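PDB 4NAX: glutathione S-transferase, N-terminal domain protein from Pseudomonas putida, which binds one glutathione disulfide per subunit and, as a member of the glutathione transferase superfamily, probably acts as a glutathione-dependent transferase. Local coordinates for residues L65-G79 and P86-K100. Sequence-based numbering, arbitrary orientation.
With GDS (oxidized glutathione disulfide), chain C; GOL (glycerol), chain D.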
ATOM      1  N   LEU A  65     -18.829   2.077   6.567  1.00 17.77           N
ATOM      2  CA  LEU A  65     -17.554   2.460   7.135  1.00 16.45           C
ATOM      3  C   LEU A  65     -16.410   2.049   6.212  1.00 15.66           C
ATOM      4  O   LEU A  65     -15.551   2.857   5.875  1.00 20.08           O
ATOM      5  CB  LEU A  65     -17.386   1.851   8.509  1.00 18.84           C
ATOM      6  CG  LEU A  65     -16.128   2.345   9.217  1.00 18.30           C
ATOM      7  CD1 LEU A  65     -16.326   2.420  10.702  1.00 17.82           C
ATOM      8  CD2 LEU A  65     -14.939   1.478   8.863  1.00 20.13           C
ATOM      9  N   SER A  66     -16.419   0.800   5.767  1.00 14.83           N
ATOM     10  CA  SER A  66     -15.304   0.259   5.009  1.00 14.18           C
ATOM     11  C   SER A  66     -15.647   0.261   3.523  1.00 14.11           C
ATOM     12  O   SER A  66     -16.196  -0.701   2.988  1.00 14.55           O
ATOM     13  CB  SER A  66     -14.999  -1.128   5.541  1.00 15.19           C
ATOM     14  OG  SER A  66     -13.741  -1.531   5.063  1.00 14.95           O
ATOM     15  N   ALA A  67     -15.360   1.393   2.867  1.00 14.07           N
ATOM     16  CA  ALA A  67     -15.943   1.713   1.561  1.00 14.24           C
ATOM     17  C   ALA A  67     -15.536   0.747   0.465  1.00 14.51           C
ATOM     18  O   ALA A  67     -16.262   0.564  -0.508  1.00 15.04           O
ATOM     19  CB  ALA A  67     -15.581   3.134   1.126  1.00 16.12           C
ATOM     20  N   ASN A  68     -14.362   0.141   0.600  1.00 13.57           N
ATOM     21  CA  ASN A  68     -13.859  -0.827  -0.377  1.00 13.79           C
ATOM     22  C   ASN A  68     -14.337  -2.248  -0.108  1.00 12.98           C
ATOM     23  O   ASN A  68     -13.882  -3.175  -0.762  1.00 14.26           O
ATOM     24  CB  ASN A  68     -12.341  -0.694  -0.412  1.00 15.44           C
ATOM     25  CG  ASN A  68     -11.675  -1.523  -1.487  1.00 14.14           C
ATOM     26  OD1 ASN A  68     -12.107  -1.566  -2.642  1.00 15.31           O
ATOM     27  ND2 ASN A  68     -10.563  -2.144  -1.120  1.00 15.22           N
ATOM     28  N   ASN A  69     -15.267  -2.413   0.824  1.00 13.42           N
ATOM     29  CA  ASN A  69     -15.857  -3.711   1.121  1.00 14.22           C
ATOM     30  C   ASN A  69     -14.871  -4.768   1.602  1.00 12.69           C
ATOM     31  O   ASN A  69     -15.093  -5.958   1.410  1.00 14.99           O
ATOM     32  CB  ASN A  69     -16.876  -4.217   0.064  1.00 14.83           C
ATOM     33  CG  ASN A  69     -16.308  -4.644  -1.279  1.00 16.50           C
ATOM     34  OD1 ASN A  69     -16.538  -3.969  -2.294  1.00 16.20           O
ATOM     35  ND2 ASN A  69     -15.686  -5.805  -1.322  1.00 15.48           N
ATOM     36  N   LYS A  70     -13.809  -4.324   2.277  1.00 13.00           N
ATOM     37  CA  LYS A  70     -12.780  -5.243   2.745  1.00 13.68           C
ATOM     38  C   LYS A  70     -12.474  -5.083   4.205  1.00 12.92           C
ATOM     39  O   LYS A  70     -12.664  -4.013   4.791  1.00 14.13           O
ATOM     40  CB  LYS A  70     -11.529  -5.125   1.867  1.00 16.29           C
ATOM     41  CG  LYS A  70     -11.860  -5.620   0.434  1.00 21.94           C
ATOM     42  CD  LYS A  70     -10.743  -5.853  -0.509  1.00 22.63           C
ATOM     43  CE  LYS A  70     -11.332  -6.295  -1.826  1.00 23.19           C
ATOM     44  NZ  LYS A  70     -10.292  -6.633  -2.810  1.00 38.45           N
ATOM     45  N   ILE A  71     -12.025  -6.171   4.805  1.00 12.75           N
ATOM     46  CA  ILE A  71     -11.470  -6.130   6.146  1.00 13.41           C
ATOM     47  C   ILE A  71      -9.957  -6.005   6.046  1.00 12.75           C
ATOM     48  O   ILE A  71      -9.346  -6.399   5.031  1.00 12.94           O
ATOM     49  CB  ILE A  71     -11.887  -7.374   6.986  1.00 13.48           C
ATOM     50  CG1 ILE A  71     -11.324  -8.704   6.452  1.00 14.50           C
ATOM     51  CG2 ILE A  71     -13.393  -7.446   7.128  1.00 15.38           C
ATOM     52  CD1 ILE A  71      -9.927  -9.056   6.940  1.00 15.15           C
ATOM     53  N   PRO A  72      -9.297  -5.521   7.107  1.00 11.79           N
ATOM     54  CA  PRO A  72      -9.861  -5.015   8.361  1.00 11.48           C
ATOM     55  C   PRO A  72     -10.351  -3.564   8.258  1.00 12.16           C
ATOM     56  O   PRO A  72      -9.927  -2.797   7.382  1.00 12.37           O
ATOM     57  CB  PRO A  72      -8.689  -5.101   9.317  1.00 12.64           C
ATOM     58  CG  PRO A  72      -7.501  -4.810   8.444  1.00 12.48           C
ATOM     59  CD  PRO A  72      -7.828  -5.499   7.123  1.00 12.67           C
ATOM     60  N   ALA A  73     -11.182  -3.192   9.220  1.00 12.15           N
ATOM     61  CA  ALA A  73     -11.625  -1.808   9.408  1.00 12.29           C
ATOM     62  C   ALA A  73     -11.749  -1.596  10.905  1.00 12.00           C
ATOM     63  O   ALA A  73     -11.947  -2.551  11.666  1.00 12.92           O
ATOM     64  CB  ALA A  73     -12.926  -1.540   8.700  1.00 13.34           C
ATOM     65  N   ILE A  74     -11.628  -0.345  11.322  1.00 12.35           N
ATOM     66  CA  ILE A  74     -11.803   0.023  12.716  1.00 12.19           C
ATOM     67  C   ILE A  74     -12.747   1.210  12.875  1.00 12.29           C
ATOM     68  O   ILE A  74     -12.942   2.006  11.953  1.00 13.04           O
ATOM     69  CB  ILE A  74     -10.471   0.343  13.429  1.00 12.17           C
ATOM     70  CG1 ILE A  74      -9.756   1.552  12.802  1.00 13.31           C
ATOM     71  CG2 ILE A  74      -9.568  -0.886  13.443  1.00 12.67           C
ATOM     72  CD1 ILE A  74      -8.660   2.148  13.654  1.00 14.15           C
ATOM     73  N   LEU A  75     -13.285   1.325  14.082  1.00 12.73           N
ATOM     74  CA  LEU A  75     -13.993   2.536  14.531  1.00 13.02           C
ATOM     75  C   LEU A  75     -13.468   2.820  15.928  1.00 12.86           C
ATOM     76  O   LEU A  75     -13.757   2.082  16.872  1.00 13.95           O
ATOM     77  CB  LEU A  75     -15.494   2.332  14.517  1.00 13.81           C
ATOM     78  CG  LEU A  75     -16.331   3.529  14.968  1.00 14.97           C
ATOM     79  CD1 LEU A  75     -16.054   4.773  14.146  1.00 15.34           C
ATOM     80  CD2 LEU A  75     -17.797   3.129  14.895  1.00 16.68           C
ATOM     81  N   ASP A  76     -12.629   3.846  16.050  1.00 13.18           N
ATOM     82  CA  ASP A  76     -12.011   4.183  17.334  1.00 13.77           C
ATOM     83  C   ASP A  76     -12.824   5.305  17.967  1.00 14.10           C
ATOM     84  O   ASP A  76     -12.809   6.428  17.454  1.00 14.96           O
ATOM     85  CB  ASP A  76     -10.588   4.664  17.140  1.00 13.67           C
ATOM     86  CG  ASP A  76      -9.843   4.887  18.443  1.00 14.08           C
ATOM     87  OD1 ASP A  76     -10.454   4.668  19.504  1.00 14.92           O
ATOM     88  OD2 ASP A  76      -8.666   5.274  18.410  1.00 15.07           O
ATOM     89  N   PRO A  77     -13.530   5.030  19.081  1.00 14.20           N
ATOM     90  CA  PRO A  77     -14.289   6.116  19.711  1.00 15.51           C
ATOM     91  C   PRO A  77     -13.373   7.236  20.215  1.00 15.09           C
ATOM     92  O   PRO A  77     -13.819   8.397  20.322  1.00 18.12           O
ATOM     93  CB  PRO A  77     -15.020   5.432  20.868  1.00 16.81           C
ATOM     94  CG  PRO A  77     -14.224   4.214  21.172  1.00 20.08           C
ATOM     95  CD  PRO A  77     -13.598   3.786  19.872  1.00 15.02           C
ATOM     96  N   ASN A  78     -12.137   6.878  20.550  1.00 14.69           N
ATOM     97  CA  ASN A  78     -11.150   7.810  21.089  1.00 15.73           C
ATOM     98  C   ASN A  78     -10.173   8.269  20.018  1.00 14.76           C
ATOM     99  O   ASN A  78      -8.966   8.191  20.185  1.00 16.94           O
ATOM    100  CB  ASN A  78     -10.439   7.175  22.278  1.00 17.71           C
ATOM    101  CG  ASN A  78     -11.418   6.524  23.231  1.00 21.30           C
ATOM    102  OD1 ASN A  78     -12.325   7.185  23.725  1.00 22.76           O
ATOM    103  ND2 ASN A  78     -11.275   5.217  23.456  1.00 21.53           N
ATOM    104  N   GLY A  79     -10.731   8.758  18.912  1.00 15.27           N
ATOM    105  CA  GLY A  79      -9.915   9.259  17.821  1.00 15.16           C
ATOM    106  C   GLY A  79      -9.464  10.683  18.079  1.00 15.78           C
ATOM    107  O   GLY A  79      -9.629  11.219  19.181  1.00 17.50           O
ATOM    108  N   PRO A  86     -13.397   6.557  11.964  1.00 13.44           N
ATOM    109  CA  PRO A  86     -13.516   5.376  11.110  1.00 13.18           C
ATOM    110  C   PRO A  86     -12.266   5.238  10.255  1.00 12.92           C
ATOM    111  O   PRO A  86     -11.693   6.242   9.842  1.00 14.44           O
ATOM    112  CB  PRO A  86     -14.707   5.709  10.238  1.00 14.17           C
ATOM    113  CG  PRO A  86     -14.612   7.206  10.058  1.00 15.57           C
ATOM    114  CD  PRO A  86     -14.020   7.735  11.338  1.00 15.10           C
ATOM    115  N   LEU A  87     -11.820   4.012  10.007  1.00 12.34           N
ATOM    116  CA  LEU A  87     -10.636   3.828   9.164  1.00 12.29           C
ATOM    117  C   LEU A  87     -10.601   2.420   8.595  1.00 11.98           C
ATOM    118  O   LEU A  87     -10.852   1.448   9.306  1.00 13.08           O
ATOM    119  CB  LEU A  87      -9.346   4.098   9.958  1.00 13.31           C
ATOM    120  CG  LEU A  87      -8.136   4.552   9.158  1.00 12.97           C
ATOM    121  CD1 LEU A  87      -8.365   5.911   8.498  1.00 14.72           C
ATOM    122  CD2 LEU A  87      -6.918   4.616  10.051  1.00 15.00           C
ATOM    123  N   PHE A  88     -10.259   2.323   7.322  1.00 11.71           N
ATOM    124  CA  PHE A  88      -9.945   1.045   6.692  1.00 11.59           C
ATOM    125  C   PHE A  88      -8.560   1.129   6.041  1.00 11.98           C
ATOM    126  O   PHE A  88      -7.918   2.172   6.078  1.00 12.57           O
ATOM    127  CB  PHE A  88     -11.084   0.578   5.782  1.00 12.31           C
ATOM    128  CG  PHE A  88     -11.344   1.464   4.601  1.00 13.35           C
ATOM    129  CD1 PHE A  88     -12.248   2.515   4.700  1.00 15.27           C
ATOM    130  CD2 PHE A  88     -10.700   1.258   3.416  1.00 14.25           C
ATOM    131  CE1 PHE A  88     -12.488   3.349   3.632  1.00 18.52           C
ATOM    132  CE2 PHE A  88     -10.940   2.082   2.332  1.00 17.68           C
ATOM    133  CZ  PHE A  88     -11.843   3.122   2.443  1.00 17.83           C
ATOM    134  N   GLU A  89      -8.137   0.002   5.470  1.00 11.46           N
ATOM    135  CA  GLU A  89      -6.796  -0.283   4.944  1.00 11.34           C
ATOM    136  C   GLU A  89      -5.859  -0.661   6.081  1.00 11.50           C
ATOM    137  O   GLU A  89      -5.485   0.179   6.911  1.00 12.02           O
ATOM    138  CB  GLU A  89      -6.182   0.838   4.109  1.00 11.73           C
ATOM    139  CG  GLU A  89      -6.891   1.068   2.793  1.00 12.66           C
ATOM    140  CD  GLU A  89      -6.732  -0.083   1.818  1.00 13.85           C
ATOM    141  OE1 GLU A  89      -5.646  -0.718   1.802  1.00 14.16           O
ATOM    142  OE2 GLU A  89      -7.708  -0.333   1.061  1.00 15.87           O
ATOM    143  N   SER A  90      -5.464  -1.932   6.113  1.00 11.36           N
ATOM    144  CA  SER A  90      -4.586  -2.420   7.161  1.00 11.95           C
ATOM    145  C   SER A  90      -3.371  -1.539   7.389  1.00 11.70           C
ATOM    146  O   SER A  90      -3.027  -1.228   8.531  1.00 12.45           O
ATOM    147  CB  SER A  90      -4.174  -3.857   6.873  1.00 11.99           C
ATOM    148  OG  SER A  90      -3.334  -3.955   5.746  1.00 12.66           O
ATOM    149  N   GLY A  91      -2.698  -1.136   6.312  1.00 12.32           N
ATOM    150  CA  GLY A  91      -1.492  -0.335   6.456  1.00 12.85           C
ATOM    151  C   GLY A  91      -1.760   1.048   7.036  1.00 11.92           C
ATOM    152  O   GLY A  91      -0.907   1.596   7.750  1.00 13.35           O
ATOM    153  N   ALA A  92      -2.914   1.637   6.710  1.00 11.82           N
ATOM    154  CA  ALA A  92      -3.309   2.918   7.302  1.00 12.06           C
ATOM    155  C   ALA A  92      -3.609   2.749   8.787  1.00 12.56           C
ATOM    156  O   ALA A  92      -3.228   3.579   9.616  1.00 12.44           O
ATOM    157  CB  ALA A  92      -4.486   3.551   6.579  1.00 13.71           C
ATOM    158  N   ILE A  93      -4.317   1.675   9.138  1.00 11.86           N
ATOM    159  CA  ILE A  93      -4.614   1.365  10.530  1.00 11.76           C
ATOM    160  C   ILE A  93      -3.332   1.128  11.328  1.00 12.10           C
ATOM    161  O   ILE A  93      -3.231   1.606  12.454  1.00 12.44           O
ATOM    162  CB  ILE A  93      -5.583   0.174  10.623  1.00 11.74           C
ATOM    163  CG1 ILE A  93      -6.937   0.526   9.974  1.00 12.79           C
ATOM    164  CG2 ILE A  93      -5.760  -0.246  12.076  1.00 12.65           C
ATOM    165  CD1 ILE A  93      -7.795  -0.693   9.659  1.00 13.24           C
ATOM    166  N   LEU A  94      -2.368   0.409  10.761  1.00 11.71           N
ATOM    167  CA  LEU A  94      -1.110   0.217  11.457  1.00 11.56           C
ATOM    168  C   LEU A  94      -0.433   1.541  11.770  1.00 12.32           C
ATOM    169  O   LEU A  94       0.062   1.757  12.881  1.00 12.46           O
ATOM    170  CB  LEU A  94      -0.158  -0.659  10.652  1.00 12.01           C
ATOM    171  CG  LEU A  94      -0.509  -2.140  10.542  1.00 12.50           C
ATOM    172  CD1 LEU A  94       0.489  -2.856   9.635  1.00 13.85           C
ATOM    173  CD2 LEU A  94      -0.524  -2.822  11.911  1.00 14.72           C
ATOM    174  N   GLN A  95      -0.371   2.432  10.790  1.00 12.41           N
ATOM    175  CA  GLN A  95       0.270   3.712  11.013  1.00 12.24           C
ATOM    176  C   GLN A  95      -0.507   4.529  12.055  1.00 12.60           C
ATOM    177  O   GLN A  95       0.089   5.123  12.954  1.00 12.65           O
ATOM    178  CB  GLN A  95       0.423   4.470   9.695  1.00 13.56           C
ATOM    179  CG  GLN A  95       1.122   5.794   9.869  1.00 14.19           C
ATOM    180  CD  GLN A  95       1.521   6.460   8.562  1.00 13.64           C
ATOM    181  OE1 GLN A  95       1.303   5.955   7.468  1.00 14.66           O
ATOM    182  NE2 GLN A  95       2.140   7.603   8.686  1.00 14.72           N
ATOM    183  N   TYR A  96      -1.828   4.563  11.932  1.00 12.34           N
ATOM    184  CA  TYR A  96      -2.675   5.233  12.915  1.00 13.03           C
ATOM    185  C   TYR A  96      -2.400   4.727  14.352  1.00 12.59           C
ATOM    186  O   TYR A  96      -2.175   5.512  15.277  1.00 13.49           O
ATOM    187  CB  TYR A  96      -4.156   5.034  12.583  1.00 12.55           C
ATOM    188  CG  TYR A  96      -5.071   5.524  13.684  1.00 12.39           C
ATOM    189  CD1 TYR A  96      -5.162   6.873  13.985  1.00 14.44           C
ATOM    190  CD2 TYR A  96      -5.817   4.644  14.460  1.00 12.79           C
ATOM    191  CE1 TYR A  96      -5.959   7.331  15.019  1.00 14.78           C
ATOM    192  CE2 TYR A  96      -6.630   5.098  15.482  1.00 14.03           C
ATOM    193  CZ  TYR A  96      -6.701   6.448  15.762  1.00 13.72           C
ATOM    194  OH  TYR A  96      -7.517   6.943  16.755  1.00 15.48           O
ATOM    195  N   LEU A  97      -2.400   3.408  14.521  1.00 12.67           N
ATOM    196  CA  LEU A  97      -2.198   2.837  15.843  1.00 13.18           C
ATOM    197  C   LEU A  97      -0.802   3.072  16.380  1.00 12.68           C
ATOM    198  O   LEU A  97      -0.636   3.280  17.582  1.00 13.79           O
ATOM    199  CB  LEU A  97      -2.520   1.343  15.849  1.00 12.80           C
ATOM    200  CG  LEU A  97      -3.985   0.996  15.633  1.00 13.29           C
ATOM    201  CD1 LEU A  97      -4.146  -0.515  15.516  1.00 14.50           C
ATOM    202  CD2 LEU A  97      -4.882   1.527  16.741  1.00 15.22           C
ATOM    203  N   ALA A  98       0.203   3.041  15.512  1.00 12.51           N
ATOM    204  CA  ALA A  98       1.565   3.329  15.931  1.00 13.08           C
ATOM    205  C   ALA A  98       1.691   4.772  16.416  1.00 13.68           C
ATOM    206  O   ALA A  98       2.360   5.045  17.420  1.00 14.96           O
ATOM    207  CB  ALA A  98       2.529   3.080  14.798  1.00 13.36           C
ATOM    208  N   GLU A  99       1.067   5.687  15.685  1.00 13.69           N
ATOM    209  CA  GLU A  99       1.145   7.110  16.020  1.00 13.95           C
ATOM    210  C   GLU A  99       0.312   7.450  17.264  1.00 14.66           C
ATOM    211  O   GLU A  99       0.714   8.268  18.094  1.00 17.13           O
ATOM    212  CB  GLU A  99       0.727   7.954  14.803  1.00 13.83           C
ATOM    213  CG  GLU A  99       1.797   7.829  13.713  1.00 14.67           C
ATOM    214  CD  GLU A  99       1.469   8.467  12.385  1.00 15.97           C
ATOM    215  OE1 GLU A  99       0.324   8.903  12.149  1.00 16.54           O
ATOM    216  OE2 GLU A  99       2.394   8.509  11.536  1.00 15.84           O
ATOM    217  N   LYS A 100      -0.827   6.781  17.412  1.00 14.56           N
ATOM    218  CA  LYS A 100      -1.683   6.946  18.572  1.00 15.35           C
ATOM    219  C   LYS A 100      -0.978   6.491  19.840  1.00 15.83           C
ATOM    220  O   LYS A 100      -1.036   7.157  20.870  1.00 18.17           O
ATOM    221  CB  LYS A 100      -2.963   6.131  18.383  1.00 14.91           C
ATOM    222  CG  LYS A 100      -3.936   6.157  19.551  1.00 16.75           C
ATOM    223  CD  LYS A 100      -5.087   5.178  19.295  1.00 17.27           C
ATOM    224  CE  LYS A 100      -5.998   5.003  20.486  1.00 20.07           C
ATOM    225  NZ  LYS A 100      -6.986   6.091  20.598  1.00 19.04           N
TER
HETATM  226  N1  GDS C 301     -11.569 -10.818  -3.922  1.00 38.86           N
HETATM  227  CA1 GDS C 301     -10.380 -11.563  -3.512  1.00 28.34           C
HETATM  228  C1  GDS C 301      -9.828 -12.377  -4.660  1.00 35.38           C
HETATM  229  OE1 GDS C 301      -8.624 -12.721  -4.606  1.00 27.52           O
HETATM  230  OE2 GDS C 301     -10.560 -12.692  -5.625  1.00 42.97           O
HETATM  231  CB1 GDS C 301     -10.742 -12.490  -2.345  1.00 24.99           C
HETATM  232  CG1 GDS C 301      -9.537 -13.016  -1.554  1.00 22.04           C
HETATM  233  CD1 GDS C 301      -8.823 -11.903  -0.829  1.00 19.51           C
HETATM  234  O1  GDS C 301      -9.419 -10.898  -0.489  1.00 22.36           O
HETATM  235  N2  GDS C 301      -7.528 -12.101  -0.617  1.00 15.87           N
HETATM  236  CA2 GDS C 301      -6.698 -11.174   0.127  1.00 15.89           C
HETATM  237  C2  GDS C 301      -5.619 -10.590  -0.745  1.00 14.48           C
HETATM  238  O2  GDS C 301      -5.044 -11.277  -1.582  1.00 16.11           O
HETATM  239  CB2 GDS C 301      -6.049 -11.891   1.313  1.00 15.26           C
HETATM  240  SG2 GDS C 301      -7.180 -12.393   2.604  1.00 19.30           S
HETATM  241  N3  GDS C 301      -5.298  -9.318  -0.522  1.00 13.82           N
HETATM  242  CA3 GDS C 301      -4.284  -8.625  -1.300  1.00 14.13           C
HETATM  243  C3  GDS C 301      -3.532  -7.557  -0.535  1.00 13.63           C
HETATM  244  OE3 GDS C 301      -3.014  -6.650  -1.220  1.00 14.80           O
HETATM  245  OE4 GDS C 301      -3.418  -7.691   0.688  1.00 14.53           O
HETATM  246  N4  GDS C 301     -11.675  -9.586   1.029  1.00 15.43           N
HETATM  247  CA4 GDS C 301     -13.114  -9.556   0.881  1.00 17.64           C
HETATM  248  C4  GDS C 301     -13.569  -9.506  -0.551  1.00 21.68           C
HETATM  249  OE5 GDS C 301     -14.812  -9.515  -0.795  1.00 23.92           O
HETATM  250  OE6 GDS C 301     -12.688  -9.504  -1.449  1.00 24.15           O
HETATM  251  C5  GDS C 301     -11.083  -8.972   2.045  1.00 13.72           C
HETATM  252  O5  GDS C 301     -11.723  -8.330   2.871  1.00 14.52           O
HETATM  253  CA5 GDS C 301      -9.584  -9.128   2.171  1.00 14.27           C
HETATM  254  N5  GDS C 301      -8.978  -7.853   2.543  1.00 12.84           N
HETATM  255  CB5 GDS C 301      -9.302 -10.189   3.235  1.00 14.56           C
HETATM  256  SG5 GDS C 301      -7.565 -10.455   3.595  1.00 17.20           S
HETATM  257  CA6 GDS C 301      -6.179  -3.870   1.884  1.00 12.88           C
HETATM  258  C6  GDS C 301      -5.664  -3.842   3.292  1.00 12.52           C
HETATM  259  OE7 GDS C 301      -6.495  -3.721   4.224  1.00 12.66           O
HETATM  260  OE8 GDS C 301      -4.425  -3.932   3.457  1.00 13.72           O
HETATM  261  N6  GDS C 301      -5.182  -3.259   0.983  1.00 13.15           N
HETATM  262  CB6 GDS C 301      -6.472  -5.310   1.460  1.00 13.09           C
HETATM  263  CG6 GDS C 301      -7.601  -5.923   2.295  1.00 13.06           C
HETATM  264  CD6 GDS C 301      -8.040  -7.271   1.790  1.00 12.80           C
HETATM  265  O6  GDS C 301      -7.537  -7.792   0.788  1.00 13.97           O
HETATM  266  C1  GOL D 302      -7.021  -2.002  -1.676  1.00 18.55           C
HETATM  267  O1  GOL D 302      -7.647  -2.282  -0.429  1.00 19.78           O
HETATM  268  C2  GOL D 302      -6.726  -3.413  -2.272  1.00 19.48           C
HETATM  269  O2  GOL D 302      -5.608  -4.007  -1.626  1.00 18.37           O
HETATM  270  C3  GOL D 302      -7.870  -4.425  -2.133  1.00 20.87           C
HETATM  271  O3  GOL D 302      -8.970  -3.998  -2.930  1.00 20.21           O
HETATM  272  O   HOH W   1      -9.879  -1.811   2.028  1.00 15.89           O
HETATM  273  O   HOH W   2      -9.074  -2.739   4.622  1.00 13.25           O
HETATM  274  O   HOH W   3      -9.156   3.918  21.790  1.00 18.48           O
HETATM  275  O   HOH W   4      -6.447   9.030  18.285  1.00 28.13           O
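Ile74 and Leu87 join the last two strands of the thioredoxin-like domain in an antiparallel beta hairpin, and the helix that follows, 90-100, packs back across one face of that hairpin beside the glutathione site. Ile74 N donates to Leu87 O at 2.8 Å and Leu87 N returns a bond to Ile74 O. On the helix-facing side the branched Ile74 packs between sheet and helix: its CG1 lies alongside Leu87 CB, its CG2 rests on Ile93 CG2, and its CD1 reaches Tyr96 CD2 at 3.9 Å. On the other face Phe88 lies against the turn 66-69; CG sits between the backbone N and the carbonyl carbon (chi1 64°), which turns the ring so that one face lies against the backbone there, with Ala67 N 3.5 Å above the ring plane, toward the rim. The same strand end meets the ligand. Cis-Pro72, a hallmark of the thioredoxin fold, packs its CG on Ser90 CB, Ile71 pairs its backbone N and O with O5 and N5 of the ligand's peptide backbone, and at the start of the helix Ser90 N donates to carboxylate oxygen OE7 of the ligand at 2.8 Å, while Glu89 OE1 accepts from the ligand amine N6. Farther along, Asp76 suits its place because one short carboxylate can serve two donors from the helix with one oxygen and the turn beyond the strand with the other: OD1 receives Asn78 N in an Asx turn. An alanine here would probably leave the Lys100 ammonium without its buried countercharge and the Tyr96 hydroxyl without its acceptor, and would take away the acceptor that closes the Asx turn. With CG anti to the backbone N (chi1 -174°), Asp76 presents OD2 at the edge of the Tyr96 ring; Lys100 NZ takes the syn lone pair of OD2 at 2.9 Å, while Tyr96 OH donates from the anti side, 27° out of the carboxylate plane, at 2.6 Å.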